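PDB 4K70: UL37 from Suid herpesvirus 1, which is an inner tegument protein that probably helps control viral trafficking, its N-terminal half, described here, binding calcium ions. Local coordinates for residues F124-E129 / P166-L171; A116-D121 / R444-R449; L75-L80 / M174-D179. One frame throughout, in Å; residues are numbered along the deposited sequence.

The three contacts form one continuous piece of an all-helical fold, lying on the same side of the chain's centre with their own centres about 11 to 15 Å apart. Contacts 1 and 2 share helix 120-137 and meet where Thr-170 CG2 lies 3.6 Å from Ala-446 CB. Contact 1 joins contact 3 through Val-127, whose CG1 is 4.1 Å from Phe-176 CE2. Between contacts 2 and 3, Phe-118 CE1 approaches Trp-78 CZ3 to 3.6 Å and also touches Met-174. A sodium ion is bound by Asp-121 of contact 2. The side chain of Asp-179 of contact 3, about 7 Å from a sodium ion and about 11 Å from a calcium ion, belongs to a further calcium site with no ion bound in this model.

Contact 1 of 3, residues F124-E129 / P166-L171; sequences FRLVSE and PRFATL
Leu-126 and Phe-168 bring the backbones of helix 120-137 and the loop 166-171 closest, their CA atoms 6.9 Å apart, and the next close pair, Val-127 with Leu-171, is separated by 7.9 Å. Pro-166 and Arg-167 form a short 3-10 segment. Leu-126 makes the largest contribution: its CD1 lies 3.8 Å from Thr-170 OG1, while CD2 packs 4.1 Å from Phe-168 CE1. Leu-171 reaches in beside it, and its CD2 meets Val-127 CG2 at 3.9 Å. Val-127 can offer this methyl although its CB points away from the loop, because CG1 stands anti to the backbone N (chi1 -178°) and CG2 is left beside that nitrogen, facing Leu-171. In this all-helical fold the contact seats the connection between helices 156-159 and 175-188 against helix 120-137, and the same loop rests on helix 438-458 through Ala-169 and Thr-170. Phe-168 turns a ring edge to the helix, with CZ 3.8 Å from Glu-129 CB near the ring plane. One face of that ring is covered by Arg-167 CG, and Trp-130 meets the ring edge-to-face. At the more exposed side of the contact, Glu-129 and Arg-167 are paired as a salt bridge, but their charged atoms are modelled too close together, which leaves the detailed geometry doubtful.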
loop_
_atom_site.group_PDB
_atom_site.type_symbol
_atom_site.label_atom_id
_atom_site.label_comp_id
_atom_site.label_asym_id
_atom_site.label_seq_id
_atom_site.Cartn_x
_atom_site.Cartn_y
_atom_site.Cartn_z
ATOM N N PHE A 124 -22.883 -13.491 3.135
ATOM C CA PHE A 124 -23.520 -12.343 3.761
ATOM C C PHE A 124 -22.827 -11.981 5.066
ATOM O O PHE A 124 -22.515 -10.823 5.314
ATOM C CB PHE A 124 -25.011 -12.601 4.019
ATOM C CG PHE A 124 -25.721 -11.426 4.647
ATOM C CD1 PHE A 124 -26.131 -10.352 3.868
ATOM C CD2 PHE A 124 -25.947 -11.381 6.015
ATOM C CE1 PHE A 124 -26.758 -9.260 4.439
ATOM C CE2 PHE A 124 -26.577 -10.289 6.591
ATOM C CZ PHE A 124 -26.981 -9.226 5.804
ATOM N N ARG A 125 -22.602 -12.985 5.908
ATOM C CA ARG A 125 -21.971 -12.773 7.203
ATOM C C ARG A 125 -20.519 -12.282 7.095
ATOM O O ARG A 125 -20.171 -11.253 7.670
ATOM C CB ARG A 125 -22.057 -14.058 8.058
ATOM C CG ARG A 125 -21.561 -13.909 9.502
ATOM C CD ARG A 125 -21.651 -15.234 10.297
ATOM N NE ARG A 125 -20.843 -16.287 9.692
ATOM C CZ ARG A 125 -21.337 -17.375 9.107
ATOM N NH1 ARG A 125 -22.652 -17.574 9.057
ATOM N NH2 ARG A 125 -20.512 -18.272 8.573
ATOM N N LEU A 126 -19.671 -13.017 6.375
ATOM C CA LEU A 126 -18.253 -12.660 6.289
ATOM C C LEU A 126 -18.004 -11.351 5.539
ATOM O O LEU A 126 -17.182 -10.554 5.964
ATOM C CB LEU A 126 -17.420 -13.776 5.654
ATOM C CG LEU A 126 -17.232 -15.049 6.489
ATOM C CD1 LEU A 126 -16.402 -16.067 5.718
ATOM C CD2 LEU A 126 -16.598 -14.741 7.843
ATOM N N VAL A 127 -18.702 -11.130 4.427
ATOM C CA VAL A 127 -18.445 -9.918 3.650
ATOM C C VAL A 127 -18.957 -8.682 4.381
ATOM O O VAL A 127 -18.330 -7.627 4.340
ATOM C CB VAL A 127 -18.968 -10.013 2.199
ATOM C CG1 VAL A 127 -18.635 -8.743 1.426
ATOM C CG2 VAL A 127 -18.350 -11.233 1.501
ATOM N N SER A 128 -20.085 -8.817 5.066
ATOM C CA SER A 128 -20.573 -7.760 5.934
ATOM C C SER A 128 -19.521 -7.406 6.973
ATOM O O SER A 128 -19.243 -6.238 7.191
ATOM C CB SER A 128 -21.863 -8.195 6.640
ATOM O OG SER A 128 -22.967 -8.167 5.741
ATOM N N GLU A 129 -18.966 -8.428 7.631
ATOM C CA GLU A 129 -17.919 -8.229 8.631
ATOM C C GLU A 129 -16.687 -7.602 8.024
ATOM O O GLU A 129 -16.114 -6.678 8.593
ATOM C CB GLU A 129 -17.526 -9.555 9.285
ATOM C CG GLU A 129 -18.645 -10.196 10.071
ATOM C CD GLU A 129 -18.205 -11.496 10.723
ATOM O OE1 GLU A 129 -16.977 -11.702 10.864
ATOM O OE2 GLU A 129 -19.075 -12.299 11.091
ATOM N N PRO A 166 -7.298 -14.762 9.275
ATOM C CA PRO A 166 -7.687 -16.094 8.796
ATOM C C PRO A 166 -9.201 -16.286 8.632
ATOM O O PRO A 166 -9.615 -17.006 7.731
ATOM C CB PRO A 166 -7.140 -17.033 9.883
ATOM C CG PRO A 166 -5.941 -16.282 10.439
ATOM C CD PRO A 166 -6.389 -14.828 10.432
ATOM N N ARG A 167 -10.013 -15.663 9.467
ATOM C CA ARG A 167 -11.459 -15.829 9.303
ATOM C C ARG A 167 -11.931 -15.297 7.945
ATOM O O ARG A 167 -12.997 -15.685 7.448
ATOM C CB ARG A 167 -12.232 -15.177 10.447
ATOM C CG ARG A 167 -12.282 -13.687 10.375
ATOM C CD ARG A 167 -12.915 -13.079 11.628
ATOM N NE ARG A 167 -14.057 -13.846 12.123
ATOM C CZ ARG A 167 -15.237 -13.925 11.522
ATOM N NH1 ARG A 167 -15.437 -13.286 10.378
ATOM N NH2 ARG A 167 -16.217 -14.647 12.061
ATOM N N PHE A 168 -11.121 -14.434 7.332
ATOM C CA PHE A 168 -11.431 -13.929 5.988
ATOM C C PHE A 168 -10.615 -14.618 4.909
ATOM O O PHE A 168 -10.528 -14.122 3.787
ATOM C CB PHE A 168 -11.208 -12.420 5.920
ATOM C CG PHE A 168 -12.138 -11.643 6.796
ATOM C CD1 PHE A 168 -13.467 -12.023 6.918
ATOM C CD2 PHE A 168 -11.679 -10.552 7.524
ATOM C CE1 PHE A 168 -14.340 -11.319 7.735
ATOM C CE2 PHE A 168 -12.545 -9.836 8.338
ATOM C CZ PHE A 168 -13.880 -10.223 8.449
ATOM N N ALA A 169 -9.994 -15.744 5.249
ATOM C CA ALA A 169 -9.188 -16.486 4.278
ATOM C C ALA A 169 -9.941 -16.868 3.003
ATOM O O ALA A 169 -9.375 -16.807 1.913
ATOM C CB ALA A 169 -8.551 -17.729 4.919
ATOM N N THR A 170 -11.206 -17.264 3.118
ATOM C CA THR A 170 -11.957 -17.640 1.916
ATOM C C THR A 170 -12.275 -16.433 1.021
ATOM O O THR A 170 -12.612 -16.614 -0.147
ATOM C CB THR A 170 -13.254 -18.419 2.227
ATOM O OG1 THR A 170 -14.109 -17.637 3.073
ATOM C CG2 THR A 170 -12.916 -19.768 2.904
ATOM N N LEU A 171 -12.128 -15.214 1.551
ATOM C CA LEU A 171 -12.338 -14.003 0.738
ATOM C C LEU A 171 -11.079 -13.408 0.137
ATOM O O LEU A 171 -11.164 -12.511 -0.707
ATOM C CB LEU A 171 -12.994 -12.887 1.555
ATOM C CG LEU A 171 -14.229 -13.224 2.363
ATOM C CD1 LEU A 171 -14.668 -11.974 3.115
ATOM C CD2 LEU A 171 -15.331 -13.768 1.458
#

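Contact 2 of 3, residues A116-D121 / R444-R449; sequences AEFGPD and RAALLR. With NA (sodium ion), chain I.
Glu-117 and Arg-449 form a side-on, two-pronged salt bridge between the type I beta turn 116-119, which leads into helix 120-137, and helix 438-458. The turn is closed by the bond from Gly-119 N to Ala-116 O, and Gly-119 is the N-cap of the helix that follows. Arg-449 NH2 donates to Glu-117 OE1 over 2.5 Å and NE donates to OE2 over 2.7 Å, both bonds fairly straight. Each oxygen uses its syn lone pair, and the carboxylate and guanidinium planes are only 16° apart, so the two bonds together fix the rotation of both groups. The glutamate reaches across on an extended chain, whereas the arginine bends at chi3 (-68°) and lays a guanidinium face over Ala-445 O and Ala-446 CA of its own helix. Phe-118 has CG anti to the carbonyl carbon (chi1 -70°), which directs the ring to the helix edge-on, with Leu-447 N near its plane. Its CE2 meets Leu-447 CB at 3.9 Å, and Ala-446 CB approaches the ring obliquely, also 3.9 Å from Phe-118 CE2. At the far end of the segment Asp-121 joins Asn-99 in binding a sodium ion, and Thr-114 OG1 hydrogen-bonds to Asp-121 OD2. The sodium ion lies 2.8 Å from Asp-121 OD1 and 2.6 Å from the oxygen of water 1.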
loop_
_atom_site.group_PDB
_atom_site.type_symbol
_atom_site.label_atom_id
_atom_site.label_comp_id
_atom_site.label_asym_id
_atom_site.label_seq_id
_atom_site.Cartn_x
_atom_site.Cartn_y
_atom_site.Cartn_z
ATOM N N ALA A 116 -23.511 -23.522 2.664
ATOM C CA ALA A 116 -22.177 -23.846 2.159
ATOM C C ALA A 116 -21.166 -22.747 2.510
ATOM O O ALA A 116 -21.550 -21.606 2.779
ATOM C CB ALA A 116 -22.208 -24.081 0.658
ATOM N N GLU A 117 -19.881 -23.104 2.524
ATOM C CA GLU A 117 -18.823 -22.167 2.893
ATOM C C GLU A 117 -18.726 -21.003 1.905
ATOM O O GLU A 117 -18.273 -19.924 2.267
ATOM C CB GLU A 117 -17.477 -22.890 3.083
ATOM C CG GLU A 117 -17.505 -23.857 4.271
ATOM C CD GLU A 117 -16.161 -24.521 4.564
ATOM O OE1 GLU A 117 -15.156 -23.807 4.725
ATOM O OE2 GLU A 117 -16.111 -25.765 4.645
ATOM N N PHE A 118 -19.200 -21.215 0.681
ATOM C CA PHE A 118 -19.337 -20.118 -0.286
ATOM C C PHE A 118 -20.791 -19.794 -0.638
ATOM O O PHE A 118 -21.078 -19.185 -1.681
ATOM C CB PHE A 118 -18.502 -20.390 -1.531
ATOM C CG PHE A 118 -17.022 -20.305 -1.275
ATOM C CD1 PHE A 118 -16.381 -19.075 -1.248
ATOM C CD2 PHE A 118 -16.280 -21.451 -1.032
ATOM C CE1 PHE A 118 -15.007 -18.989 -0.996
ATOM C CE2 PHE A 118 -14.917 -21.378 -0.785
ATOM C CZ PHE A 118 -14.280 -20.147 -0.767
ATOM N N GLY A 119 -21.688 -20.174 0.267
ATOM C CA GLY A 119 -23.112 -19.944 0.125
ATOM C C GLY A 119 -23.521 -18.551 0.567
ATOM O O GLY A 119 -22.682 -17.751 0.991
ATOM N N PRO A 120 -24.819 -18.246 0.450
ATOM C CA PRO A 120 -25.373 -16.921 0.734
ATOM C C PRO A 120 -25.295 -16.548 2.202
ATOM O O PRO A 120 -24.972 -15.406 2.498
ATOM C CB PRO A 120 -26.842 -17.037 0.272
ATOM C CG PRO A 120 -27.121 -18.519 0.219
ATOM C CD PRO A 120 -25.810 -19.136 -0.181
ATOM N N ASP A 121 -25.588 -17.482 3.104
ATOM C CA ASP A 121 -25.498 -17.218 4.539
ATOM C C ASP A 121 -24.067 -16.851 4.926
ATOM O O ASP A 121 -23.833 -15.910 5.674
ATOM C CB ASP A 121 -25.892 -18.460 5.353
ATOM C CG ASP A 121 -27.332 -18.913 5.108
ATOM O OD1 ASP A 121 -28.126 -18.146 4.507
ATOM O OD2 ASP A 121 -27.666 -20.045 5.539
ATOM N N ARG A 444 -9.201 -22.650 -1.318
ATOM C CA ARG A 444 -9.348 -23.845 -2.147
ATOM C C ARG A 444 -9.812 -25.041 -1.320
ATOM O O ARG A 444 -10.721 -25.769 -1.729
ATOM C CB ARG A 444 -8.027 -24.169 -2.859
ATOM C CG ARG A 444 -8.027 -25.479 -3.642
ATOM C CD ARG A 444 -6.639 -25.809 -4.180
ATOM N NE ARG A 444 -6.606 -27.142 -4.779
ATOM C CZ ARG A 444 -6.393 -28.262 -4.092
ATOM N NH1 ARG A 444 -6.181 -28.208 -2.783
ATOM N NH2 ARG A 444 -6.394 -29.435 -4.712
ATOM N N ALA A 445 -9.204 -25.238 -0.152
ATOM C CA ALA A 445 -9.635 -26.314 0.747
ATOM C C ALA A 445 -11.124 -26.199 1.090
ATOM O O ALA A 445 -11.838 -27.199 1.122
ATOM C CB ALA A 445 -8.804 -26.318 2.009
ATOM N N ALA A 446 -11.583 -24.978 1.344
ATOM C CA ALA A 446 -12.988 -24.731 1.647
ATOM C C ALA A 446 -13.902 -25.076 0.470
ATOM O O ALA A 446 -14.933 -25.723 0.654
ATOM C CB ALA A 446 -13.195 -23.291 2.079
ATOM N N LEU A 447 -13.526 -24.642 -0.732
ATOM C CA LEU A 447 -14.313 -24.925 -1.932
ATOM C C LEU A 447 -14.394 -26.424 -2.211
ATOM O O LEU A 447 -15.458 -26.944 -2.534
ATOM C CB LEU A 447 -13.747 -24.196 -3.149
ATOM C CG LEU A 447 -14.543 -24.271 -4.461
ATOM C CD1 LEU A 447 -16.015 -23.999 -4.239
ATOM C CD2 LEU A 447 -13.986 -23.302 -5.487
ATOM N N LEU A 448 -13.270 -27.121 -2.070
ATOM C CA LEU A 448 -13.237 -28.557 -2.332
ATOM C C LEU A 448 -14.029 -29.376 -1.311
ATOM O O LEU A 448 -14.503 -30.467 -1.628
ATOM C CB LEU A 448 -11.797 -29.058 -2.408
ATOM C CG LEU A 448 -11.034 -28.642 -3.661
ATOM C CD1 LEU A 448 -9.629 -29.231 -3.638
ATOM C CD2 LEU A 448 -11.799 -29.080 -4.906
ATOM N N ARG A 449 -14.163 -28.864 -0.089
ATOM C CA ARG A 449 -15.022 -29.506 0.902
ATOM C C ARG A 449 -16.476 -29.469 0.435
ATOM O O ARG A 449 -17.235 -30.416 0.639
ATOM C CB ARG A 449 -14.896 -28.834 2.274
ATOM C CG ARG A 449 -13.554 -29.088 2.998
ATOM C CD ARG A 449 -13.654 -28.708 4.471
ATOM N NE ARG A 449 -13.813 -27.265 4.678
ATOM C CZ ARG A 449 -12.798 -26.417 4.808
ATOM N NH1 ARG A 449 -11.550 -26.861 4.746
ATOM N NH2 ARG A 449 -13.024 -25.126 5.000
HETATM NA NA NA I . -28.728 -15.967 2.813
HETATM O O HOH W 1 -31.088 -16.060 1.756
#

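Contact 3 of 3, residues L75-L80 / M174-D179; sequences LALWRL and MDFVQD
Met-174 lies across the indole of Trp-78, its CG placed over one face as a CH-pi contact, 4.2 Å from the centroid of the five-membered ring. Its chain runs on extended beyond CG, which carries SD into an oblique Met-aromatic contact and sets CE 4.0 Å from Trp-78 CE3. Beside this pair the backbones are joined by one nearly straight hydrogen bond, from Asp-175 N to Trp-78 O (2.9 Å, 174°), linking segment 75-80 to the first residue of helix 175-188, whose N-cap is Met-174. Phe-176 presents its edge to Leu-77 O, 3.4 Å from CD1, and the same CD1 lies 4.0 Å from Leu-80 CB. Farther out, Asp-173 OD2 accepts a hydrogen bond from Trp-78 NE1 and so helps to hold the indole in place, while the buried carboxylate of Asp-175 forms a salt bridge through OD1 with Arg-476. His-82, which with Asp-179 belongs to a calcium site seen in this protein but not bound in this model, lies close to Phe-176. Around this junction, helix 464-481 packs against Trp-78 and Arg-79, helix 120-137 against Leu-77, Met-174 and Phe-176, and helix 89-98 against Leu-77, Leu-80 and Phe-176.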
loop_
_atom_site.group_PDB
_atom_site.type_symbol
_atom_site.label_atom_id
_atom_site.label_comp_id
_atom_site.label_asym_id
_atom_site.label_seq_id
_atom_site.Cartn_x
_atom_site.Cartn_y
_atom_site.Cartn_z
ATOM N N LEU A 75 -18.793 -17.681 -5.762
ATOM C CA LEU A 75 -18.297 -17.678 -7.129
ATOM C C LEU A 75 -18.581 -16.346 -7.814
ATOM O O LEU A 75 -17.758 -15.869 -8.581
ATOM C CB LEU A 75 -18.932 -18.813 -7.937
ATOM C CG LEU A 75 -18.568 -20.239 -7.514
ATOM C CD1 LEU A 75 -19.394 -21.258 -8.305
ATOM C CD2 LEU A 75 -17.069 -20.472 -7.700
ATOM N N ALA A 76 -19.739 -15.760 -7.526
ATOM C CA ALA A 76 -20.132 -14.476 -8.115
ATOM C C ALA A 76 -19.297 -13.328 -7.555
ATOM O O ALA A 76 -18.952 -12.390 -8.264
ATOM C CB ALA A 76 -21.620 -14.214 -7.870
ATOM N N LEU A 77 -18.974 -13.407 -6.272
ATOM C CA LEU A 77 -18.199 -12.359 -5.622
ATOM C C LEU A 77 -16.724 -12.420 -6.001
ATOM O O LEU A 77 -16.016 -11.414 -5.918
ATOM C CB LEU A 77 -18.342 -12.466 -4.103
ATOM C CG LEU A 77 -19.380 -11.640 -3.346
ATOM C CD1 LEU A 77 -20.470 -11.114 -4.258
ATOM C CD2 LEU A 77 -19.973 -12.468 -2.209
ATOM N N TRP A 78 -16.267 -13.593 -6.430
ATOM C CA TRP A 78 -14.833 -13.847 -6.606
ATOM C C TRP A 78 -14.182 -12.942 -7.649
ATOM O O TRP A 78 -13.040 -12.495 -7.486
ATOM C CB TRP A 78 -14.607 -15.297 -7.024
ATOM C CG TRP A 78 -13.300 -15.896 -6.566
ATOM C CD1 TRP A 78 -12.038 -15.480 -6.886
ATOM C CD2 TRP A 78 -13.139 -17.052 -5.724
ATOM N NE1 TRP A 78 -11.099 -16.302 -6.284
ATOM C CE2 TRP A 78 -11.754 -17.275 -5.572
ATOM C CE3 TRP A 78 -14.037 -17.923 -5.091
ATOM C CZ2 TRP A 78 -11.243 -18.327 -4.804
ATOM C CZ3 TRP A 78 -13.526 -18.972 -4.329
ATOM C CH2 TRP A 78 -12.144 -19.165 -4.197
ATOM N N ARG A 79 -14.889 -12.704 -8.746
ATOM C CA ARG A 79 -14.324 -11.897 -9.824
ATOM C C ARG A 79 -14.957 -10.516 -9.852
ATOM O O ARG A 79 -15.100 -9.912 -10.907
ATOM C CB ARG A 79 -14.478 -12.603 -11.172
ATOM C CG ARG A 79 -13.566 -13.814 -11.358
ATOM C CD ARG A 79 -14.115 -14.788 -12.408
ATOM N NE ARG A 79 -15.323 -15.469 -11.945
ATOM C CZ ARG A 79 -15.471 -16.792 -11.875
ATOM N NH1 ARG A 79 -14.489 -17.601 -12.258
ATOM N NH2 ARG A 79 -16.612 -17.312 -11.426
ATOM N N LEU A 80 -15.308 -10.007 -8.679
ATOM C CA LEU A 80 -16.036 -8.749 -8.575
ATOM C C LEU A 80 -15.136 -7.516 -8.776
ATOM O O LEU A 80 -14.062 -7.413 -8.189
ATOM C CB LEU A 80 -16.744 -8.687 -7.220
ATOM C CG LEU A 80 -17.846 -7.653 -7.038
ATOM C CD1 LEU A 80 -18.987 -7.962 -7.989
ATOM C CD2 LEU A 80 -18.317 -7.644 -5.593
ATOM N N MET A 174 -10.305 -12.973 -3.577
ATOM C CA MET A 174 -11.391 -12.365 -4.363
ATOM C C MET A 174 -10.984 -10.962 -4.807
ATOM O O MET A 174 -10.365 -10.219 -4.046
ATOM C CB MET A 174 -12.706 -12.326 -3.592
ATOM C CG MET A 174 -13.190 -13.713 -3.120
ATOM S SD MET A 174 -14.875 -13.627 -2.545
ATOM C CE MET A 174 -15.233 -15.379 -2.294
ATOM N N ASP A 175 -11.336 -10.597 -6.035
ATOM C CA ASP A 175 -10.871 -9.331 -6.607
ATOM C C ASP A 175 -11.226 -8.107 -5.768
ATOM O O ASP A 175 -10.391 -7.219 -5.576
ATOM C CB ASP A 175 -11.359 -9.162 -8.050
ATOM C CG ASP A 175 -10.755 -10.193 -8.993
ATOM O OD1 ASP A 175 -9.717 -10.786 -8.640
ATOM O OD2 ASP A 175 -11.316 -10.418 -10.084
ATOM N N PHE A 176 -12.457 -8.034 -5.274
ATOM C CA PHE A 176 -12.839 -6.860 -4.489
ATOM C C PHE A 176 -11.994 -6.691 -3.214
ATOM O O PHE A 176 -11.757 -5.571 -2.753
ATOM C CB PHE A 176 -14.346 -6.835 -4.187
ATOM C CG PHE A 176 -14.784 -7.850 -3.174
ATOM C CD1 PHE A 176 -15.145 -9.134 -3.563
ATOM C CD2 PHE A 176 -14.871 -7.511 -1.834
ATOM C CE1 PHE A 176 -15.565 -10.068 -2.630
ATOM C CE2 PHE A 176 -15.285 -8.447 -0.889
ATOM C CZ PHE A 176 -15.634 -9.727 -1.291
ATOM N N VAL A 177 -11.524 -7.798 -2.648
ATOM C CA VAL A 177 -10.663 -7.703 -1.477
ATOM C C VAL A 177 -9.293 -7.130 -1.827
ATOM O O VAL A 177 -8.778 -6.255 -1.134
ATOM C CB VAL A 177 -10.473 -9.061 -0.782
ATOM C CG1 VAL A 177 -9.315 -8.972 0.202
ATOM C CG2 VAL A 177 -11.775 -9.484 -0.079
ATOM N N GLN A 178 -8.698 -7.645 -2.892
ATOM C CA GLN A 178 -7.383 -7.187 -3.331
ATOM C C GLN A 178 -7.429 -5.729 -3.812
ATOM O O GLN A 178 -6.482 -4.963 -3.596
ATOM C CB GLN A 178 -6.836 -8.125 -4.413
ATOM C CG GLN A 178 -6.605 -9.528 -3.873
ATOM C CD GLN A 178 -5.571 -9.510 -2.766
ATOM O OE1 GLN A 178 -4.628 -8.728 -2.827
ATOM N NE2 GLN A 178 -5.745 -10.352 -1.751
ATOM N N ASP A 179 -8.539 -5.346 -4.445
ATOM C CA ASP A 179 -8.751 -3.949 -4.810
ATOM C C ASP A 179 -8.907 -3.087 -3.563
ATOM O O ASP A 179 -8.411 -1.964 -3.521
ATOM C CB ASP A 179 -9.992 -3.782 -5.706
ATOM C CG ASP A 179 -9.783 -4.333 -7.114
ATOM O OD1 ASP A 179 -8.612 -4.516 -7.517
ATOM O OD2 ASP A 179 -10.790 -4.592 -7.811
#